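Local atomic coordinates of regulatory protein YycH-like domain-containing protein (Eubacterium rectale, PDB entry 5COZ), a protein that is of unknown function but has a predicted YycH-like regulatory domain and is probably made with a lipoprotein-type signal peptide for export. Residues N50-T55 with Y225-E230; F141-S146 with V213-P218. All blocks are in the same frame, centred on the assembly; numbering follows the deposited sequence.

Interaction 1. Residues N50-T55 with Y225-E230; sequences NIWDAT and YSRCPE
Both W52 and R227 have CG anti to the carbonyl carbon (chi1 -51° in W52), and the two side chains approach from opposite directions. The arginine chain then bends at chi3 (64°), which turns its guanidinium against the tryptophan. The benzo corner of the indole does the touching. Its CZ2 lies 3.7 Å from both R227 CZ and R227 NH1. W52 CH2 follows at 4.0 Å from R227 CZ. The two planes are 70° apart. The indole thus presents its edge to one guanidinium face, displaced toward the rim of that group. This is not a flat stack. N50 belongs to the same cluster. Its CB sits 3.3 Å above one face of the W52 ring, toward its rim, while its ND2 is 4.4 Å from R227 NH2 without bonding to it. The backbone helps to place W52: I51 to A54 form a type II' turn, closed by a bond from A54 N to I51 O of 3.1 Å. On the other loop, S226 OG accepts from C228 N at 3.1 Å, an ST turn that brackets R227.

The polar ends find their partners beyond these two loops. R227 NH1 makes salt bridges with E300 and E304 of strand 295-311, and NH2 makes one with E188 of strand 188-192; F217 adds a cation-pi contact. N50 ND2 also bonds E300, its OD1 bonds K186, and W52 NE1 bonds S302, also on strand 295-311.

A leucine in place of R227 would probably leave E300, E304 and E188 without their shared positive mate and open a gap beside the W52 edge. R227 thus bridges the mixed and antiparallel sheets, with W52 and F217 packed against its guanidinium. The arginine probably favours the ionised form of the carboxylates gathered round it.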
loop_
_atom_site.group_PDB
_atom_site.type_symbol
_atom_site.label_atom_id
_atom_site.label_comp_id
_atom_site.label_asym_id
_atom_site.label_seq_id
_atom_site.Cartn_x
_atom_site.Cartn_y
_atom_site.Cartn_z
ATOM N N ASN A 50 4.378 -3.809 12.105
ATOM C CA ASN A 50 2.950 -3.641 11.790
ATOM C C ASN A 50 2.186 -4.926 11.901
ATOM O O ASN A 50 2.369 -5.859 11.084
ATOM C CB ASN A 50 2.796 -3.104 10.371
ATOM C CG ASN A 50 3.016 -1.626 10.260
ATOM O OD1 ASN A 50 2.548 -0.861 11.113
ATOM N ND2 ASN A 50 3.641 -1.189 9.156
ATOM N N ILE A 51 1.330 -5.014 12.946
ATOM C CA ILE A 51 0.428 -6.164 13.094
ATOM C C ILE A 51 -1.019 -5.683 12.889
ATOM O O ILE A 51 -1.963 -6.463 13.020
ATOM C CB ILE A 51 0.647 -7.008 14.383
ATOM C CG1 ILE A 51 0.574 -6.185 15.684
ATOM C CG2 ILE A 51 2.003 -7.708 14.262
ATOM C CD1 ILE A 51 -0.858 -5.938 16.191
ATOM N N TRP A 52 -1.183 -4.379 12.592
ATOM C CA TRP A 52 -2.456 -3.811 12.130
ATOM C C TRP A 52 -3.545 -4.086 13.165
ATOM O O TRP A 52 -3.302 -3.839 14.348
ATOM C CB TRP A 52 -2.770 -4.358 10.712
ATOM C CG TRP A 52 -1.605 -4.176 9.772
ATOM C CD1 TRP A 52 -0.686 -5.123 9.405
ATOM C CD2 TRP A 52 -1.233 -2.966 9.089
ATOM N NE1 TRP A 52 0.236 -4.576 8.526
ATOM C CE2 TRP A 52 -0.071 -3.249 8.331
ATOM C CE3 TRP A 52 -1.721 -1.647 9.114
ATOM C CZ2 TRP A 52 0.576 -2.274 7.559
ATOM C CZ3 TRP A 52 -1.095 -0.684 8.329
ATOM C CH2 TRP A 52 0.060 -0.990 7.595
ATOM N N ASP A 53 -4.716 -4.600 12.749
ATOM C CA ASP A 53 -5.795 -4.821 13.695
ATOM C C ASP A 53 -5.961 -6.305 14.043
ATOM O O ASP A 53 -7.025 -6.715 14.525
ATOM C CB ASP A 53 -7.102 -4.236 13.121
ATOM C CG ASP A 53 -7.017 -2.741 12.852
ATOM O OD1 ASP A 53 -6.240 -2.056 13.539
ATOM O OD2 ASP A 53 -7.720 -2.262 11.956
ATOM N N ALA A 54 -4.876 -7.105 13.896
ATOM C CA ALA A 54 -4.939 -8.516 14.263
ATOM C C ALA A 54 -5.189 -8.665 15.764
ATOM O O ALA A 54 -4.582 -7.934 16.548
ATOM C CB ALA A 54 -3.623 -9.190 13.901
ATOM N N THR A 55 -6.108 -9.563 16.151
ATOM C CA THR A 55 -6.461 -9.678 17.563
ATOM C C THR A 55 -5.693 -10.783 18.268
ATOM O O THR A 55 -5.736 -10.864 19.499
ATOM C CB THR A 55 -7.964 -9.907 17.740
ATOM O OG1 THR A 55 -8.331 -11.093 17.047
ATOM C CG2 THR A 55 -8.806 -8.734 17.243
ATOM N N TYR A 225 -4.566 -6.814 2.931
ATOM C CA TYR A 225 -4.017 -7.548 1.799
ATOM C C TYR A 225 -2.618 -7.009 1.521
ATOM O O TYR A 225 -2.289 -5.849 1.836
ATOM C CB TYR A 225 -4.889 -7.436 0.528
ATOM C CG TYR A 225 -6.350 -7.626 0.773
ATOM C CD1 TYR A 225 -6.855 -8.856 1.173
ATOM C CD2 TYR A 225 -7.250 -6.587 0.543
ATOM C CE1 TYR A 225 -8.225 -9.027 1.436
ATOM C CE2 TYR A 225 -8.605 -6.744 0.791
ATOM C CZ TYR A 225 -9.076 -7.956 1.274
ATOM O OH TYR A 225 -10.419 -8.101 1.453
ATOM N N SER A 226 -1.804 -7.855 0.936
ATOM C CA SER A 226 -0.393 -7.615 0.729
ATOM C C SER A 226 -0.062 -6.258 0.094
ATOM O O SER A 226 -0.679 -5.854 -0.911
ATOM C CB SER A 226 0.161 -8.746 -0.130
ATOM O OG SER A 226 1.469 -8.470 -0.595
ATOM N N ARG A 227 0.935 -5.592 0.690
ATOM C CA ARG A 227 1.504 -4.330 0.219
ATOM C C ARG A 227 2.801 -4.578 -0.552
ATOM O O ARG A 227 3.529 -3.642 -0.844
ATOM C CB ARG A 227 1.741 -3.390 1.396
ATOM C CG ARG A 227 0.412 -2.916 1.999
ATOM C CD ARG A 227 0.562 -2.566 3.463
ATOM N NE ARG A 227 1.455 -1.441 3.744
ATOM C CZ ARG A 227 2.561 -1.518 4.495
ATOM N NH1 ARG A 227 3.029 -2.696 4.883
ATOM N NH2 ARG A 227 3.222 -0.415 4.833
ATOM N N CYS A 228 3.065 -5.840 -0.916
ATOM C CA CYS A 228 4.221 -6.195 -1.693
ATOM C C CYS A 228 4.101 -5.678 -3.123
ATOM O O CYS A 228 3.026 -5.725 -3.722
ATOM C CB CYS A 228 4.395 -7.715 -1.719
ATOM S SG CYS A 228 4.951 -8.405 -0.159
ATOM N N PRO A 229 5.241 -5.391 -3.737
ATOM C CA PRO A 229 5.258 -5.144 -5.193
ATOM C C PRO A 229 4.775 -6.367 -5.987
ATOM O O PRO A 229 4.751 -7.499 -5.483
ATOM C CB PRO A 229 6.760 -4.967 -5.482
ATOM C CG PRO A 229 7.319 -4.423 -4.190
ATOM C CD PRO A 229 6.577 -5.228 -3.132
ATOM N N GLU A 230 4.459 -6.129 -7.274
ATOM C CA GLU A 230 4.089 -7.211 -8.185
ATOM C C GLU A 230 5.163 -8.308 -8.156
ATOM O O GLU A 230 6.367 -8.024 -8.310
ATOM C CB GLU A 230 3.935 -6.656 -9.608
ATOM C CG GLU A 230 3.516 -7.720 -10.609
ATOM C CD GLU A 230 3.394 -7.220 -12.040
ATOM O OE1 GLU A 230 3.147 -6.010 -12.230
ATOM O OE2 GLU A 230 3.494 -8.051 -12.969
#

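Interaction 2. Residues F141-S146 with V213-P218; sequences FGTYYS and VFFMFP
F141 meets V213 and F215 with the far end of its ring. F141 CZ is 4.1 Å from V213 CG1 and likewise 4.1 Å from F215 CE1. F215 CE1 lies near the plane of the F141 ring, at its edge, so these two phenylalanines are not stacked face to face. V213 CG1 comes in obliquely and also touches F141 CE2. T143 takes the outer end of F215. Its CB is 3.9 Å from F215 CZ, and its CG2 is 4.0 Å from the same atom. The two side chains cross at about a right angle. The backbone of T143 joins in: T143 CA lies in the plane of the F215 ring at its edge, and T143 O is 3.9 Å from F215 CE2.

Torsions explain the reach. CG of F141 is anti to its backbone N (chi1 -179°), which sends the ring across to the strand. V213 and F215 are two residues apart on strand 211-220 and both point toward the loop, so F141 can touch both.

The next shell fixes these groups. L192 packs on F141 and V213, V245 packs on V213 and F215, and the rings of Y190 and H243 meet F215. The F141 backbone N is held by N196 OD1. The side chain of F141 is about 13 Å from the bound sodium ion, whose ligands include Q208 and D210, just before the strand.

No hydrogen bond crosses between the two segments. The contact between them is apolar, so it probably rests on van der Waals packing, while polar bonds such as F141 N to N196 and Y145 N to E241 fix the loop from outside.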
loop_
_atom_site.group_PDB
_atom_site.type_symbol
_atom_site.label_atom_id
_atom_site.label_comp_id
_atom_site.label_asym_id
_atom_site.label_seq_id
_atom_site.Cartn_x
_atom_site.Cartn_y
_atom_site.Cartn_z
ATOM N N PHE A 141 6.241 12.971 -6.219
ATOM C CA PHE A 141 5.661 11.881 -5.449
ATOM C C PHE A 141 5.313 10.714 -6.360
ATOM O O PHE A 141 4.794 10.907 -7.461
ATOM C CB PHE A 141 4.399 12.375 -4.714
ATOM C CG PHE A 141 3.714 11.345 -3.852
ATOM C CD1 PHE A 141 4.248 10.983 -2.625
ATOM C CD2 PHE A 141 2.569 10.692 -4.295
ATOM C CE1 PHE A 141 3.604 10.045 -1.807
ATOM C CE2 PHE A 141 1.926 9.744 -3.477
ATOM C CZ PHE A 141 2.457 9.426 -2.248
ATOM N N GLY A 142 5.525 9.509 -5.840
ATOM C CA GLY A 142 5.182 8.273 -6.534
ATOM C C GLY A 142 4.653 7.295 -5.509
ATOM O O GLY A 142 5.054 7.335 -4.341
ATOM N N THR A 143 3.722 6.440 -5.917
ATOM C CA THR A 143 3.067 5.541 -4.994
ATOM C C THR A 143 3.734 4.171 -4.870
ATOM O O THR A 143 3.262 3.398 -4.037
ATOM C CB THR A 143 1.600 5.324 -5.416
ATOM O OG1 THR A 143 1.587 4.702 -6.704
ATOM C CG2 THR A 143 0.790 6.643 -5.458
ATOM N N TYR A 144 4.710 3.817 -5.733
ATOM C CA TYR A 144 5.270 2.466 -5.727
ATOM C C TYR A 144 6.414 2.311 -4.759
ATOM O O TYR A 144 7.332 3.132 -4.713
ATOM C CB TYR A 144 5.772 2.071 -7.125
ATOM C CG TYR A 144 4.665 1.943 -8.141
ATOM C CD1 TYR A 144 4.187 3.056 -8.829
ATOM C CD2 TYR A 144 4.110 0.706 -8.440
ATOM C CE1 TYR A 144 3.130 2.947 -9.732
ATOM C CE2 TYR A 144 3.064 0.582 -9.351
ATOM C CZ TYR A 144 2.585 1.702 -10.004
ATOM O OH TYR A 144 1.559 1.560 -10.916
ATOM N N TYR A 145 6.399 1.179 -4.038
ATOM C CA TYR A 145 7.509 0.858 -3.138
ATOM C C TYR A 145 8.795 0.637 -3.960
ATOM O O TYR A 145 9.862 1.132 -3.594
ATOM C CB TYR A 145 7.170 -0.411 -2.346
ATOM C CG TYR A 145 8.303 -0.868 -1.461
ATOM C CD1 TYR A 145 8.592 -0.202 -0.268
ATOM C CD2 TYR A 145 9.083 -1.966 -1.809
ATOM C CE1 TYR A 145 9.654 -0.594 0.541
ATOM C CE2 TYR A 145 10.137 -2.386 -0.995
ATOM C CZ TYR A 145 10.419 -1.688 0.174
ATOM O OH TYR A 145 11.467 -2.049 0.968
ATOM N N SER A 146 8.689 -0.128 -5.067
ATOM C CA SER A 146 9.836 -0.380 -5.931
ATOM C C SER A 146 10.058 0.759 -6.899
ATOM O O SER A 146 9.091 1.287 -7.464
ATOM C CB SER A 146 9.622 -1.649 -6.751
ATOM O OG SER A 146 9.511 -2.791 -5.929
ATOM N N VAL A 213 -1.936 13.120 1.092
ATOM C CA VAL A 213 -2.234 11.828 0.471
ATOM C C VAL A 213 -2.264 10.777 1.556
ATOM O O VAL A 213 -1.241 10.536 2.207
ATOM C CB VAL A 213 -1.226 11.440 -0.633
ATOM C CG1 VAL A 213 -1.493 10.014 -1.156
ATOM C CG2 VAL A 213 -1.266 12.436 -1.790
ATOM N N PHE A 214 -3.418 10.137 1.741
ATOM C CA PHE A 214 -3.491 9.007 2.651
ATOM C C PHE A 214 -3.415 7.720 1.908
ATOM O O PHE A 214 -4.031 7.576 0.851
ATOM C CB PHE A 214 -4.823 8.999 3.415
ATOM C CG PHE A 214 -4.865 10.088 4.446
ATOM C CD1 PHE A 214 -5.330 11.362 4.122
ATOM C CD2 PHE A 214 -4.514 9.825 5.759
ATOM C CE1 PHE A 214 -5.376 12.372 5.096
ATOM C CE2 PHE A 214 -4.533 10.839 6.726
ATOM C CZ PHE A 214 -4.972 12.102 6.385
ATOM N N PHE A 215 -2.696 6.757 2.492
ATOM C CA PHE A 215 -2.755 5.368 2.087
ATOM C C PHE A 215 -3.515 4.646 3.150
ATOM O O PHE A 215 -3.092 4.629 4.294
ATOM C CB PHE A 215 -1.375 4.685 1.917
ATOM C CG PHE A 215 -0.564 4.973 0.686
ATOM C CD1 PHE A 215 -0.885 6.039 -0.158
ATOM C CD2 PHE A 215 0.522 4.174 0.359
ATOM C CE1 PHE A 215 -0.077 6.332 -1.280
ATOM C CE2 PHE A 215 1.296 4.439 -0.780
ATOM C CZ PHE A 215 0.989 5.506 -1.590
HETATM N N MSE A 216 -4.645 4.065 2.758
HETATM C CA MSE A 216 -5.416 3.197 3.652
HETATM C C MSE A 216 -5.304 1.795 3.125
HETATM O O MSE A 216 -5.007 1.591 1.953
HETATM C CB MSE A 216 -6.857 3.641 3.765
HETATM C CG MSE A 216 -6.918 5.131 3.977
HETATM SE SE MSE A 216 -8.694 5.768 4.035
HETATM C CE MSE A 216 -8.858 5.626 5.681
ATOM N N PHE A 217 -5.468 0.807 4.013
ATOM C CA PHE A 217 -5.197 -0.553 3.629
ATOM C C PHE A 217 -6.397 -1.476 3.784
ATOM O O PHE A 217 -6.714 -1.908 4.882
ATOM C CB PHE A 217 -3.999 -1.064 4.464
ATOM C CG PHE A 217 -2.804 -0.141 4.358
ATOM C CD1 PHE A 217 -2.081 -0.047 3.173
ATOM C CD2 PHE A 217 -2.481 0.728 5.400
ATOM C CE1 PHE A 217 -1.032 0.864 3.046
ATOM C CE2 PHE A 217 -1.422 1.638 5.280
ATOM C CZ PHE A 217 -0.686 1.687 4.110
ATOM N N PRO A 218 -7.071 -1.781 2.660
ATOM C CA PRO A 218 -8.213 -2.727 2.691
ATOM C C PRO A 218 -7.807 -4.012 3.402
ATOM O O PRO A 218 -6.713 -4.551 3.161
ATOM C CB PRO A 218 -8.498 -2.973 1.215
ATOM C CG PRO A 218 -8.136 -1.624 0.584
ATOM C CD PRO A 218 -6.850 -1.248 1.295
#

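Both interactions are buried, and their centres lie 13 Å apart. Interaction 1 brings together two loops, one after strand 43-50 of the mixed sheet and one after strand 223-224 of the antiparallel sheet. Interaction 2 lays a loop on strand 211-220 of that antiparallel sheet. The chemistry differs accordingly: charge and indole at the junction of the two sheets, apolar rings and methyls on the strand. F217 links them, since its ring meets both W52 and R227 while F215, two residues earlier, packs against F141 and T143. Y225 N probably bonds P218 O, which ties segment 225-230 to 213-218.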